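Local coordinates for extracellular protein containing a SCP domain (Bacillus anthracis, PDB 4IFA) that is of unknown function but is an extracellular protein that joins a CAP-associated N-terminal region to an SCP domain of the cysteine-rich secretory protein family, at residues Glu68-Glu73 against Val83-Leu88; Ala89-Phe94 against Tyr105-Gln110. All blocks are in the same frame, centred on the assembly; numbering follows the deposited sequence. Where two conformers were deposited one is given.

Contact 1 (Glu68-Glu73 against Val83-Leu88)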
ATOM      1  N   GLU A  68       1.796  10.137  18.852  1.00 30.45           N
ATOM      2  CA  GLU A  68       3.049   9.823  18.192  1.00 30.93           C
ATOM      3  C   GLU A  68       2.843   8.587  17.324  1.00 29.60           C
ATOM      4  O   GLU A  68       2.192   7.626  17.755  1.00 29.46           O
ATOM      5  CB  GLU A  68       4.184   9.555  19.197  1.00 31.46           C
ATOM      6  CG  GLU A  68       4.757  10.777  19.926  1.00 35.71           C
ATOM      7  CD  GLU A  68       5.659  11.679  19.061  1.00 39.28           C
ATOM      8  OE1 GLU A  68       6.024  11.316  17.917  1.00 40.99           O
ATOM      9  OE2 GLU A  68       6.029  12.782  19.557  1.00 43.11           O
ATOM     10  N   PRO A  69       3.355   8.621  16.076  1.00 28.41           N
ATOM     11  CA  PRO A  69       3.278   7.438  15.252  1.00 26.29           C
ATOM     12  C   PRO A  69       4.185   6.327  15.795  1.00 26.88           C
ATOM     13  O   PRO A  69       5.102   6.588  16.586  1.00 28.44           O
ATOM     14  CB  PRO A  69       3.818   7.922  13.906  1.00 25.35           C
ATOM     15  CG  PRO A  69       4.731   9.019  14.222  1.00 27.47           C
ATOM     16  CD  PRO A  69       4.208   9.665  15.469  1.00 28.26           C
ATOM     17  N   SER A  70       3.920   5.101  15.360  0.50 26.60           N
ATOM     18  CA  SER A  70       4.740   3.951  15.731  0.50 27.67           C
ATOM     19  C   SER A  70       6.112   4.066  15.087  0.50 28.64           C
ATOM     20  O   SER A  70       7.147   3.932  15.762  0.50 29.93           O
ATOM     21  CB  SER A  70       4.083   2.670  15.225  0.50 27.13           C
ATOM     22  OG  SER A  70       2.694   2.688  15.499  0.50 31.76           O
ATOM     23  N   ARG A  71       6.098   4.374  13.788  1.00 28.15           N
ATOM     24  CA  ARG A  71       7.302   4.428  12.933  1.00 28.74           C
ATOM     25  C   ARG A  71       7.240   5.713  12.106  1.00 26.81           C
ATOM     26  O   ARG A  71       6.148   6.138  11.705  1.00 23.33           O
ATOM     27  CB  ARG A  71       7.308   3.288  11.849  1.00 28.61           C
ATOM     28  CG  ARG A  71       7.422   1.913  12.339  1.00 30.56           C
ATOM     29  CD  ARG A  71       8.120   1.019  11.319  1.00 29.71           C
ATOM     30  NE  ARG A  71       7.560   1.093   9.970  1.00 25.95           N
ATOM     31  CZ  ARG A  71       6.392   0.559   9.628  1.00 25.00           C
ATOM     32  NH1 ARG A  71       5.957   0.634   8.376  1.00 23.52           N
ATOM     33  NH2 ARG A  71       5.652  -0.064  10.526  1.00 28.26           N
ATOM     34  N   ILE A  72       8.407   6.270  11.807  1.00 26.08           N
ATOM     35  CA  ILE A  72       8.562   7.356  10.828  1.00 25.39           C
ATOM     36  C   ILE A  72       9.639   6.856   9.856  1.00 26.32           C
ATOM     37  O   ILE A  72      10.729   6.430  10.289  1.00 26.94           O
ATOM     38  CB  ILE A  72       8.958   8.699  11.424  1.00 26.34           C
ATOM     39  CG1 ILE A  72       7.827   9.231  12.313  1.00 24.23           C
ATOM     40  CG2 ILE A  72       9.223   9.694  10.281  1.00 27.93           C
ATOM     41  CD1 ILE A  72       8.219  10.501  13.138  1.00 27.98           C
ATOM     42  N   GLU A  73       9.349   6.901   8.560  1.00 25.07           N
ATOM     43  CA  GLU A  73      10.272   6.391   7.541  1.00 24.84           C
ATOM     44  C   GLU A  73      10.109   7.175   6.238  1.00 24.31           C
ATOM     45  O   GLU A  73       9.007   7.626   5.935  1.00 24.50           O
ATOM     46  CB  GLU A  73      10.024   4.901   7.316  1.00 24.16           C
ATOM     47  CG  GLU A  73       8.598   4.530   6.858  1.00 24.70           C
ATOM     48  CD  GLU A  73       8.169   3.121   7.222  1.00 21.93           C
ATOM     49  OE1 GLU A  73       8.895   2.418   7.971  1.00 23.65           O
ATOM     50  OE2 GLU A  73       7.081   2.721   6.756  1.00 22.79           O
ATOM     51  N   VAL A  83       3.521   6.204  10.535  1.00 21.07           N
ATOM     52  CA  VAL A  83       2.723   4.982  10.482  1.00 21.07           C
ATOM     53  C   VAL A  83       2.080   4.686  11.827  1.00 21.67           C
ATOM     54  O   VAL A  83       2.760   4.602  12.840  1.00 21.91           O
ATOM     55  CB  VAL A  83       3.632   3.795  10.128  1.00 20.45           C
ATOM     56  CG1 VAL A  83       2.853   2.502  10.035  1.00 21.63           C
ATOM     57  CG2 VAL A  83       4.311   4.063   8.788  1.00 23.76           C
ATOM     58  N   TYR A  84       0.766   4.488  11.816  1.00 19.47           N
ATOM     59  CA  TYR A  84      -0.041   4.119  12.973  1.00 19.18           C
ATOM     60  C   TYR A  84      -0.555   2.690  12.761  1.00 19.77           C
ATOM     61  O   TYR A  84      -1.658   2.487  12.260  1.00 20.94           O
ATOM     62  CB  TYR A  84      -1.207   5.110  13.137  1.00 20.78           C
ATOM     63  CG  TYR A  84      -0.715   6.502  13.468  1.00 21.54           C
ATOM     64  CD1 TYR A  84      -0.624   6.944  14.776  1.00 22.39           C
ATOM     65  CD2 TYR A  84      -0.311   7.379  12.451  1.00 21.31           C
ATOM     66  CE1 TYR A  84      -0.130   8.223  15.091  1.00 23.23           C
ATOM     67  CE2 TYR A  84       0.188   8.644  12.743  1.00 22.14           C
ATOM     68  CZ  TYR A  84       0.244   9.078  14.049  1.00 21.03           C
ATOM     69  OH  TYR A  84       0.736  10.342  14.328  1.00 23.97           O
ATOM     70  N   ASN A  85       0.273   1.732  13.161  1.00 21.40           N
ATOM     71  CA  ASN A  85      -0.020   0.306  12.887  1.00 21.49           C
ATOM     72  C   ASN A  85      -0.232  -0.547  14.120  1.00 25.70           C
ATOM     73  O   ASN A  85      -0.334  -1.756  13.983  1.00 27.66           O
ATOM     74  CB  ASN A  85       1.141  -0.317  12.089  1.00 22.30           C
ATOM     75  CG  ASN A  85       2.411  -0.414  12.900  1.00 25.66           C
ATOM     76  OD1 ASN A  85       2.548   0.285  13.900  1.00 25.60           O
ATOM     77  ND2 ASN A  85       3.358  -1.261  12.497  1.00 24.38           N
ATOM     78  N   GLN A  86      -0.348   0.028  15.297  1.00 26.33           N
ATOM     79  CA  GLN A  86      -0.442  -0.836  16.494  1.00 29.04           C
ATOM     80  C   GLN A  86      -1.799  -1.517  16.694  1.00 28.46           C
ATOM     81  O   GLN A  86      -1.909  -2.488  17.454  1.00 30.34           O
ATOM     82  CB  GLN A  86       0.086  -0.122  17.742  1.00 31.22           C
ATOM     83  CG  GLN A  86       1.601   0.245  17.640  1.00 36.33           C
ATOM     84  CD  GLN A  86       2.557  -0.964  17.469  1.00 39.75           C
ATOM     85  OE1 GLN A  86       2.629  -1.844  18.341  1.00 44.43           O
ATOM     86  NE2 GLN A  86       3.315  -0.989  16.361  1.00 34.76           N
ATOM     87  N   ASP A  87      -2.814  -1.031  15.988  1.00 25.86           N
ATOM     88  CA  ASP A  87      -4.124  -1.637  15.999  1.00 25.26           C
ATOM     89  C   ASP A  87      -4.503  -1.799  14.546  1.00 24.11           C
ATOM     90  O   ASP A  87      -4.826  -0.817  13.845  1.00 23.44           O
ATOM     91  CB  ASP A  87      -5.125  -0.740  16.731  1.00 25.86           C
ATOM     92  CG  ASP A  87      -6.538  -1.308  16.747  1.00 29.98           C
ATOM     93  OD1 ASP A  87      -6.870  -2.248  15.989  1.00 31.09           O
ATOM     94  OD2 ASP A  87      -7.330  -0.775  17.575  1.00 35.18           O
ATOM     95  N   LEU A  88      -4.539  -3.050  14.076  1.00 24.63           N
ATOM     96  CA  LEU A  88      -4.833  -3.297  12.658  1.00 25.04           C
ATOM     97  C   LEU A  88      -6.208  -2.796  12.215  1.00 22.94           C
ATOM     98  O   LEU A  88      -6.357  -2.433  11.050  1.00 24.03           O
ATOM     99  CB  LEU A  88      -4.609  -4.762  12.242  1.00 27.60           C
ATOM    100  CG  LEU A  88      -3.141  -5.241  12.246  1.00 31.77           C
ATOM    101  CD1 LEU A  88      -3.085  -6.641  11.619  1.00 37.42           C
ATOM    102  CD2 LEU A  88      -2.111  -4.274  11.561  1.00 35.23           C
TER
HETATM  103  O   HOH W   1       0.033   3.084  16.119  1.00 27.11           O
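The carbonyl oxygen of Val-83 faces two successive backbone amides: Ser-70 N donates to Val-83 O at 2.8 Å, while Arg-71 N reaches the same oxygen only weakly, at 3.5 Å. Val-83 N answers with a straight bond of 2.9 Å to Arg-71 O. Just before this doubled position, Pro-69 CA sits over one face of the Tyr-84 ring, 3.8 Å from the ring centroid, in a CH-pi contact, and the phenol OH bonds to the carbonyl of Gly-67. Two residues opposite one make a classic beta bulge, here at the open end of the hairpin of strands 71-74 and 80-84, where edge strand 71-74 of an antiparallel sheet begins. Within the bulge, the side chains of Arg-71 and Val-83 run alongside each other on the face of the sheet turned to helix 210-234. The branched, apolar valine lays Val-83 CG2 over one face of the guanidinium, 3.8 Å from Arg-71 NH1. A bend in the arginine chain (chi3 -51°) turns it side-on to Glu-73: Arg-71 NE lies 2.7 Å from Glu-73 OE1 in a salt bridge, reaching it from above the carboxylate plane, and Arg-71 NH1 bonds Glu-73 OE2 on the syn side, somewhat out of plane. This double grip should fix the rotation of the guanidinium, and Gln-223 also binds Glu-73 OE2. Arg-71 NH2 and Asn-85 ND2, both donors, do not bond each other; ND2 donates to Asp-226, to which NH2 makes a long, weak ion pair. In one of two deposited conformers, so perhaps not permanently, Ser-70 OG donates to Asn-85 OD1 at 2.9 Å and accepts from a water that also takes the N-H of Gln-86. Gln-86 NE2 meets the same OD1 from above the carbonyl plane.

Contact 2 (Ala89-Phe94 against Tyr105-Gln110); sequences AQYVQF and YVAGEQ
The Tyr-91 ring is met obliquely by Ala-107 CB, 3.8 Å from Tyr-91 CD2, and at its edge, in the ring plane, by Gln-93 OE1. The Phe-94 ring has Val-92 CG2 over one face. They lie on and just past the open end of a beta hairpin, strands 92-97 and 100-106. Gln-93 and Tyr-105 form its hydrogen-bonded pair, the glutamine amide turned 73° from the tyrosine ring. Next along, Val-92 and Val-106 are a non-hydrogen-bonded pair; their CG2 methyls meet at 4.1 Å on the side of the sheet that packs on Val-51, where branched apolar residues fit well. With chi1 at -174° the Tyr-91 ring runs toward Gln-93, and the tyrosine hydroxyl donates to Gln-93 OE1 at 2.6 Å, in the carbonyl plane. Leu-227 and Ile-230 of helix 210-234 pack against both Tyr-91 and the small Ala-107. Past the strands, Tyr-91 O accepts from Ala-107 N and from Gly-108 N, the latter on a lone pair. With no CB to collide with Tyr-91 N and Ala-89 O, Gly-108 comes to 4.2 Å, CA to CA, from Tyr-91. Gln-110 N donates to Ala-89 O at 2.9 Å, while Gln-110 CB touches the side-chain amide at Gln-90 NE2, 3.5 Å away.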
ATOM      1  N   ALA A  89      -7.178  -2.715  13.128  1.00 22.89           N
ATOM      2  CA  ALA A  89      -8.522  -2.207  12.796  1.00 22.13           C
ATOM      3  C   ALA A  89      -8.538  -0.706  12.527  1.00 20.03           C
ATOM      4  O   ALA A  89      -9.500  -0.165  11.961  1.00 20.55           O
ATOM      5  CB  ALA A  89      -9.498  -2.532  13.926  1.00 24.12           C
ATOM      6  N   GLN A  90      -7.479  -0.012  12.977  1.00 20.50           N
ATOM      7  CA  GLN A  90      -7.348   1.464  12.886  1.00 20.30           C
ATOM      8  C   GLN A  90      -6.170   1.914  11.992  1.00 19.38           C
ATOM      9  O   GLN A  90      -5.714   3.056  12.032  1.00 20.02           O
ATOM     10  CB  GLN A  90      -7.214   2.082  14.285  1.00 22.07           C
ATOM     11  CG  GLN A  90      -8.313   1.706  15.248  1.00 24.83           C
ATOM     12  CD  GLN A  90      -9.672   2.244  14.885  1.00 26.92           C
ATOM     13  OE1 GLN A  90      -9.810   3.195  14.114  1.00 31.04           O
ATOM     14  NE2 GLN A  90     -10.708   1.641  15.465  1.00 33.67           N
ATOM     15  N   TYR A  91      -5.637   1.003  11.175  1.00 17.76           N
ATOM     16  CA  TYR A  91      -4.395   1.283  10.440  1.00 17.86           C
ATOM     17  C   TYR A  91      -4.523   2.448   9.518  1.00 17.52           C
ATOM     18  O   TYR A  91      -5.430   2.512   8.664  1.00 18.78           O
ATOM     19  CB  TYR A  91      -3.951   0.038   9.617  1.00 18.06           C
ATOM     20  CG  TYR A  91      -2.609   0.177   8.938  1.00 17.02           C
ATOM     21  CD1 TYR A  91      -1.519  -0.487   9.432  1.00 20.07           C
ATOM     22  CD2 TYR A  91      -2.432   1.016   7.857  1.00 17.48           C
ATOM     23  CE1 TYR A  91      -0.253  -0.332   8.866  1.00 21.07           C
ATOM     24  CE2 TYR A  91      -1.170   1.209   7.279  1.00 18.30           C
ATOM     25  CZ  TYR A  91      -0.087   0.534   7.798  1.00 19.26           C
ATOM     26  OH  TYR A  91       1.163   0.665   7.227  1.00 21.25           O
ATOM     27  N   VAL A  92      -3.618   3.414   9.716  1.00 18.60           N
ATOM     28  CA  VAL A  92      -3.477   4.541   8.832  1.00 19.11           C
ATOM     29  C   VAL A  92      -2.012   4.976   8.844  1.00 18.73           C
ATOM     30  O   VAL A  92      -1.288   4.778   9.843  1.00 18.95           O
ATOM     31  CB  VAL A  92      -4.395   5.721   9.217  1.00 20.66           C
ATOM     32  CG1 VAL A  92      -4.150   6.205  10.604  1.00 23.82           C
ATOM     33  CG2 VAL A  92      -4.270   6.888   8.216  1.00 21.20           C
ATOM     34  N   GLN A  93      -1.570   5.487   7.703  1.00 18.47           N
ATOM     35  CA  GLN A  93      -0.234   6.099   7.603  1.00 19.15           C
ATOM     36  C   GLN A  93      -0.399   7.416   6.878  1.00 19.63           C
ATOM     37  O   GLN A  93      -1.135   7.538   5.892  1.00 19.90           O
ATOM     38  CB  GLN A  93       0.751   5.154   6.894  1.00 19.65           C
ATOM     39  CG  GLN A  93       0.326   4.694   5.517  1.00 19.84           C
ATOM     40  CD  GLN A  93       1.271   3.649   4.911  1.00 20.06           C
ATOM     41  OE1 GLN A  93       1.515   2.619   5.538  1.00 21.94           O
ATOM     42  NE2 GLN A  93       1.761   3.882   3.687  1.00 19.62           N
ATOM     43  N   PHE A  94       0.224   8.452   7.433  1.00 19.63           N
ATOM     44  CA  PHE A  94       0.164   9.841   6.921  1.00 20.14           C
ATOM     45  C   PHE A  94       1.507  10.228   6.344  1.00 21.44           C
ATOM     46  O   PHE A  94       2.547   9.870   6.895  1.00 22.45           O
ATOM     47  CB  PHE A  94      -0.162  10.839   8.042  1.00 20.88           C
ATOM     48  CG  PHE A  94      -1.508  10.663   8.699  1.00 18.55           C
ATOM     49  CD1 PHE A  94      -2.606  11.398   8.263  1.00 19.85           C
ATOM     50  CD2 PHE A  94      -1.686   9.780   9.755  1.00 20.59           C
ATOM     51  CE1 PHE A  94      -3.848  11.287   8.877  1.00 20.70           C
ATOM     52  CE2 PHE A  94      -2.937   9.658  10.383  1.00 20.91           C
ATOM     53  CZ  PHE A  94      -4.017  10.409   9.941  1.00 21.75           C
ATOM     54  N   TYR A 105      -2.752   6.988   3.678  1.00 18.32           N
ATOM     55  CA  TYR A 105      -3.319   5.736   3.229  1.00 17.73           C
ATOM     56  C   TYR A 105      -4.017   5.073   4.416  1.00 17.72           C
ATOM     57  O   TYR A 105      -3.412   4.802   5.461  1.00 18.06           O
ATOM     58  CB  TYR A 105      -2.250   4.791   2.669  1.00 18.10           C
ATOM     59  CG  TYR A 105      -2.842   3.480   2.216  1.00 18.67           C
ATOM     60  CD1 TYR A 105      -3.693   3.441   1.140  1.00 20.39           C
ATOM     61  CD2 TYR A 105      -2.580   2.273   2.890  1.00 19.81           C
ATOM     62  CE1 TYR A 105      -4.278   2.264   0.702  1.00 21.41           C
ATOM     63  CE2 TYR A 105      -3.203   1.077   2.442  1.00 18.65           C
ATOM     64  CZ  TYR A 105      -4.025   1.104   1.363  1.00 19.20           C
ATOM     65  OH  TYR A 105      -4.612  -0.077   0.865  1.00 22.57           O
ATOM     66  N   VAL A 106      -5.310   4.783   4.219  1.00 17.50           N
ATOM     67  CA  VAL A 106      -6.183   4.124   5.183  1.00 17.29           C
ATOM     68  C   VAL A 106      -6.405   2.678   4.821  1.00 16.88           C
ATOM     69  O   VAL A 106      -6.813   2.386   3.693  1.00 17.64           O
ATOM     70  CB  VAL A 106      -7.569   4.844   5.225  1.00 17.22           C
ATOM     71  CG1 VAL A 106      -8.524   4.079   6.154  1.00 17.96           C
ATOM     72  CG2 VAL A 106      -7.399   6.296   5.664  1.00 18.76           C
ATOM     73  N   ALA A 107      -6.114   1.764   5.761  1.00 16.99           N
ATOM     74  CA  ALA A 107      -6.405   0.330   5.580  1.00 17.22           C
ATOM     75  C   ALA A 107      -7.257  -0.257   6.690  1.00 17.64           C
ATOM     76  O   ALA A 107      -7.853  -1.310   6.510  1.00 19.44           O
ATOM     77  CB  ALA A 107      -5.073  -0.447   5.490  1.00 19.20           C
ATOM     78  N   GLY A 108      -7.330   0.357   7.861  1.00 17.74           N
ATOM     79  CA  GLY A 108      -8.087  -0.208   8.962  1.00 18.92           C
ATOM     80  C   GLY A 108      -9.571  -0.218   8.700  1.00 18.80           C
ATOM     81  O   GLY A 108     -10.148   0.799   8.282  1.00 19.03           O
ATOM     82  N   GLU A 109     -10.191  -1.365   8.963  0.50 19.29           N
ATOM     83  CA  GLU A 109     -11.595  -1.555   8.699  0.50 20.49           C
ATOM     84  C   GLU A 109     -12.510  -0.574   9.396  0.50 20.16           C
ATOM     85  O   GLU A 109     -13.582  -0.239   8.867  0.50 21.40           O
ATOM     86  CB  GLU A 109     -12.014  -2.996   9.052  0.50 21.18           C
ATOM     87  CG  GLU A 109     -13.462  -3.312   8.664  0.50 23.34           C
ATOM     88  CD  GLU A 109     -13.831  -4.807   8.706  0.50 27.08           C
ATOM     89  OE1 GLU A 109     -14.972  -5.119   9.126  0.50 25.21           O
ATOM     90  OE2 GLU A 109     -13.015  -5.662   8.286  0.50 27.45           O
ATOM     91  N   GLN A 110     -12.076  -0.062  10.554  1.00 20.00           N
ATOM     92  CA  GLN A 110     -12.897   0.833  11.341  1.00 21.22           C
ATOM     93  C   GLN A 110     -12.589   2.305  11.135  1.00 20.88           C
ATOM     94  O   GLN A 110     -13.251   3.174  11.747  1.00 23.29           O
ATOM     95  CB  GLN A 110     -12.768   0.485  12.833  1.00 23.97           C
ATOM     96  CG  GLN A 110     -13.285  -0.901  13.181  1.00 26.27           C
ATOM     97  CD  GLN A 110     -14.693  -1.173  12.694  1.00 33.88           C
ATOM     98  OE1 GLN A 110     -15.589  -0.342  12.857  1.00 39.54           O
ATOM     99  NE2 GLN A 110     -14.899  -2.341  12.076  1.00 38.92           N
TER
HETATM  100  O   HOH W   2     -12.895   4.567  14.082  1.00 37.89           O

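Contacts 1 and 2 follow one another along the chain, their centres about 10 Å apart, and meet where strands 80-84 and 92-97 run as neighbours in one sheet. There Tyr-84 N lies 2.9 Å from Val-92 O, a probable hydrogen bond. On one side of the sheet Tyr-84 CE2 packs on Phe-94 CD2 at 3.7 Å; on the other, Asn-85 CB touches Tyr-91 CE1 at 3.5 Å. Helix 210-234 covers this second side, and the Gln-223 amide ties the contacts together, giving NE2 to Glu-73 and taking the N-H of Gln-93 NE2 on OE1. A Tris molecule, probably from the crystallisation liquor, hydrogen-bonds through its amine to Glu-109 OE2 of contact 2; Glu-109 OE1 takes Asn-119 ND2.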